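Local coordinates for arfgap-like finger domain containing protein (Cryptosporidium parvum Iowa II, PDB 2OWA) that probably activates GTP hydrolysis by ADP-ribosylation factors through its zinc-finger ArfGAP domain, the part of the longer protein modelled here, at residues A[53-58]-A[90-95]. Sequence-based numbering, arbitrary orientation.
Sequences SFAVFI and VRMDIG
The guanidinium of Arg-91 is gripped at all three nitrogens, and one of the bonds ties helix 86-94 to the turn ahead of strand 56-58: NH2 donates to the carbonyl O of Ser-53 at 2.8 Å. The N-H points almost straight at that oxygen (177°), which lies in the guanidinium plane, though the donor stands tilted from the carbonyl plane. CG sits anti to the backbone N (chi1 178°) and the chain runs extended to NE, which carries the head from the helix to the turn. NE hydrogen-bonds Leu-52 O in the same turn; from helix 123-135, Lys-129 O takes a second NH2 bond and Asp-133 forms a salt bridge with NH1.

Beside this, a G1 beta bulge opposite Ser-51 is where Ala-55 turns its methyl into the helix end, with CB 3.6 Å from Arg-91 O and 3.8 Å from Gly-95 CA. Met-92 folds back at its second torsion (chi2 -46°), bringing SD 3.6 Å from Ala-55 CA, then lays CE over one face of the Phe-57 ring, a CH-pi contact 3.9 Å from the centroid and offset toward the rim. Helix 20-32 adds Phe-27 and Val-30 around that ring; the Phe-57 side chain lies about 9 Å from the zinc.

Carbonyls of Ser-53, Leu-52 and Lys-129 thus satisfy arginine N-H groups, the Asp-133 carboxylate probably offsets the buried charge, and an apolar seam joins helix 86-94 to the zinc-finger sheet.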
ATOM      1  N   SER A  53      -3.137   0.184   4.230  1.00 19.18           N
ATOM      2  CA  SER A  53      -3.322   1.443   5.000  1.00 19.25           C
ATOM      3  C   SER A  53      -2.876   2.688   4.246  1.00 19.21           C
ATOM      4  O   SER A  53      -3.595   3.674   4.172  1.00 19.43           O
ATOM      5  CB  SER A  53      -2.540   1.371   6.334  1.00 18.05           C
ATOM      6  OG  SER A  53      -2.745   0.109   6.977  1.00 20.16           O
ATOM      7  N   PHE A  54      -1.670   2.625   3.691  1.00 19.61           N
ATOM      8  CA  PHE A  54      -1.082   3.749   2.955  1.00 19.26           C
ATOM      9  C   PHE A  54      -1.147   3.538   1.452  1.00 18.82           C
ATOM     10  O   PHE A  54      -0.668   4.357   0.687  1.00 19.46           O
ATOM     11  CB  PHE A  54       0.352   3.952   3.457  1.00 19.26           C
ATOM     12  CG  PHE A  54       0.435   3.940   4.948  1.00 18.96           C
ATOM     13  CD1 PHE A  54      -0.111   4.998   5.698  1.00 21.52           C
ATOM     14  CD2 PHE A  54       1.016   2.865   5.616  1.00 17.90           C
ATOM     15  CE1 PHE A  54      -0.065   4.982   7.098  1.00 18.22           C
ATOM     16  CE2 PHE A  54       1.068   2.843   6.992  1.00 18.57           C
ATOM     17  CZ  PHE A  54       0.544   3.891   7.732  1.00 19.65           C
ATOM     18  N   ALA A  55      -1.765   2.426   1.036  1.00 19.65           N
ATOM     19  CA  ALA A  55      -1.738   1.995  -0.364  1.00 17.87           C
ATOM     20  C   ALA A  55      -0.333   2.095  -0.953  1.00 17.66           C
ATOM     21  O   ALA A  55      -0.130   2.685  -2.005  1.00 18.58           O
ATOM     22  CB  ALA A  55      -2.744   2.800  -1.206  1.00 18.66           C
ATOM     23  N   VAL A  56       0.656   1.527  -0.265  1.00 18.83           N
ATOM     24  CA  VAL A  56       2.007   1.479  -0.805  1.00 17.08           C
ATOM     25  C   VAL A  56       2.407   0.020  -1.096  1.00 17.20           C
ATOM     26  O   VAL A  56       1.950  -0.896  -0.419  1.00 16.27           O
ATOM     27  CB  VAL A  56       3.044   2.163   0.111  1.00 16.69           C
ATOM     28  CG1 VAL A  56       2.770   3.728   0.187  1.00 15.38           C
ATOM     29  CG2 VAL A  56       3.012   1.538   1.494  1.00 16.74           C
ATOM     30  N   PHE A  57       3.261  -0.163  -2.098  1.00 17.54           N
ATOM     31  CA  PHE A  57       3.909  -1.465  -2.372  1.00 17.74           C
ATOM     32  C   PHE A  57       5.290  -1.555  -1.734  1.00 17.18           C
ATOM     33  O   PHE A  57       6.078  -0.605  -1.824  1.00 18.61           O
ATOM     34  CB  PHE A  57       4.057  -1.709  -3.867  1.00 17.85           C
ATOM     35  CG  PHE A  57       2.767  -1.858  -4.562  1.00 19.95           C
ATOM     36  CD1 PHE A  57       2.183  -3.106  -4.691  1.00 19.59           C
ATOM     37  CD2 PHE A  57       2.110  -0.729  -5.085  1.00 17.00           C
ATOM     38  CE1 PHE A  57       0.931  -3.244  -5.347  1.00 22.97           C
ATOM     39  CE2 PHE A  57       0.893  -0.850  -5.730  1.00 18.50           C
ATOM     40  CZ  PHE A  57       0.307  -2.110  -5.885  1.00 20.32           C
ATOM     41  N   ILE A  58       5.573  -2.707  -1.131  1.00 16.90           N
ATOM     42  CA  ILE A  58       6.788  -2.925  -0.314  1.00 16.59           C
ATOM     43  C   ILE A  58       7.333  -4.334  -0.603  1.00 18.24           C
ATOM     44  O   ILE A  58       6.579  -5.171  -1.044  1.00 19.08           O
ATOM     45  CB  ILE A  58       6.482  -2.773   1.205  1.00 15.31           C
ATOM     46  CG1 ILE A  58       5.311  -3.690   1.661  1.00 16.06           C
ATOM     47  CG2 ILE A  58       6.276  -1.253   1.569  1.00 12.53           C
ATOM     48  CD1 ILE A  58       5.024  -3.614   3.164  1.00 15.85           C
ATOM     49  N   VAL A  90      -9.633  -0.585  -5.443  1.00 19.41           N
ATOM     50  CA  VAL A  90      -9.829   0.848  -5.766  1.00 18.59           C
ATOM     51  C   VAL A  90      -8.839   1.676  -4.955  1.00 20.13           C
ATOM     52  O   VAL A  90      -8.258   2.650  -5.463  1.00 21.09           O
ATOM     53  CB  VAL A  90     -11.251   1.302  -5.430  1.00 19.31           C
ATOM     54  CG1 VAL A  90     -11.406   2.857  -5.649  1.00 17.27           C
ATOM     55  CG2 VAL A  90     -12.288   0.467  -6.235  1.00 16.09           C
ATOM     56  N   ARG A  91      -8.667   1.296  -3.685  1.00 19.72           N
ATOM     57  CA  ARG A  91      -7.783   2.002  -2.764  1.00 20.07           C
ATOM     58  C   ARG A  91      -6.345   1.976  -3.257  1.00 18.98           C
ATOM     59  O   ARG A  91      -5.690   3.007  -3.278  1.00 19.05           O
ATOM     60  CB  ARG A  91      -7.868   1.444  -1.318  1.00 20.10           C
ATOM     61  CG  ARG A  91      -6.898   2.149  -0.355  1.00 21.06           C
ATOM     62  CD  ARG A  91      -6.987   1.587   1.047  1.00 21.76           C
ATOM     63  NE  ARG A  91      -6.350   2.426   2.060  1.00 22.84           N
ATOM     64  CZ  ARG A  91      -6.994   3.350   2.775  1.00 24.67           C
ATOM     65  NH1 ARG A  91      -8.293   3.559   2.586  1.00 26.05           N
ATOM     66  NH2 ARG A  91      -6.358   4.051   3.703  1.00 24.39           N
ATOM     67  N   MET A  92      -5.867   0.806  -3.686  1.00 17.14           N
ATOM     68  CA  MET A  92      -4.559   0.683  -4.273  1.00 16.32           C
ATOM     69  C   MET A  92      -4.406   1.510  -5.562  1.00 16.57           C
ATOM     70  O   MET A  92      -3.341   2.030  -5.851  1.00 15.85           O
ATOM     71  CB  MET A  92      -4.252  -0.798  -4.540  1.00 16.89           C
ATOM     72  CG  MET A  92      -3.991  -1.641  -3.276  1.00 17.16           C
ATOM     73  SD  MET A  92      -2.896  -0.964  -2.017  1.00 21.40           S
ATOM     74  CE  MET A  92      -1.352  -0.879  -2.897  1.00 22.68           C
ATOM     75  N   ASP A  93      -5.506   1.629  -6.302  1.00 17.39           N
ATOM     76  CA  ASP A  93      -5.542   2.294  -7.585  1.00 18.93           C
ATOM     77  C   ASP A  93      -5.406   3.805  -7.390  1.00 19.01           C
ATOM     78  O   ASP A  93      -4.630   4.453  -8.114  1.00 19.83           O
ATOM     79  CB  ASP A  93      -6.854   1.960  -8.308  1.00 18.37           C
ATOM     80  CG  ASP A  93      -6.823   2.331  -9.803  1.00 23.63           C
ATOM     81  OD1 ASP A  93      -5.809   2.894 -10.288  1.00 24.65           O
ATOM     82  OD2 ASP A  93      -7.848   2.062 -10.492  1.00 25.34           O
ATOM     83  N   ILE A  94      -6.113   4.359  -6.401  1.00 19.57           N
ATOM     84  CA  ILE A  94      -6.027   5.826  -6.139  1.00 19.66           C
ATOM     85  C   ILE A  94      -4.808   6.236  -5.310  1.00 20.54           C
ATOM     86  O   ILE A  94      -4.458   7.433  -5.259  1.00 21.97           O
ATOM     87  CB  ILE A  94      -7.322   6.410  -5.517  1.00 19.28           C
ATOM     88  CG1 ILE A  94      -7.622   5.771  -4.156  1.00 19.46           C
ATOM     89  CG2 ILE A  94      -8.507   6.255  -6.459  1.00 17.87           C
ATOM     90  CD1 ILE A  94      -7.280   6.624  -3.013  1.00 24.00           C
ATOM     91  N   GLY A  95      -4.175   5.251  -4.670  1.00 20.47           N
ATOM     92  CA  GLY A  95      -2.961   5.476  -3.908  1.00 19.63           C
ATOM     93  C   GLY A  95      -1.709   5.253  -4.748  1.00 19.15           C
ATOM     94  O   GLY A  95      -1.520   5.855  -5.805  1.00 19.56           O
TER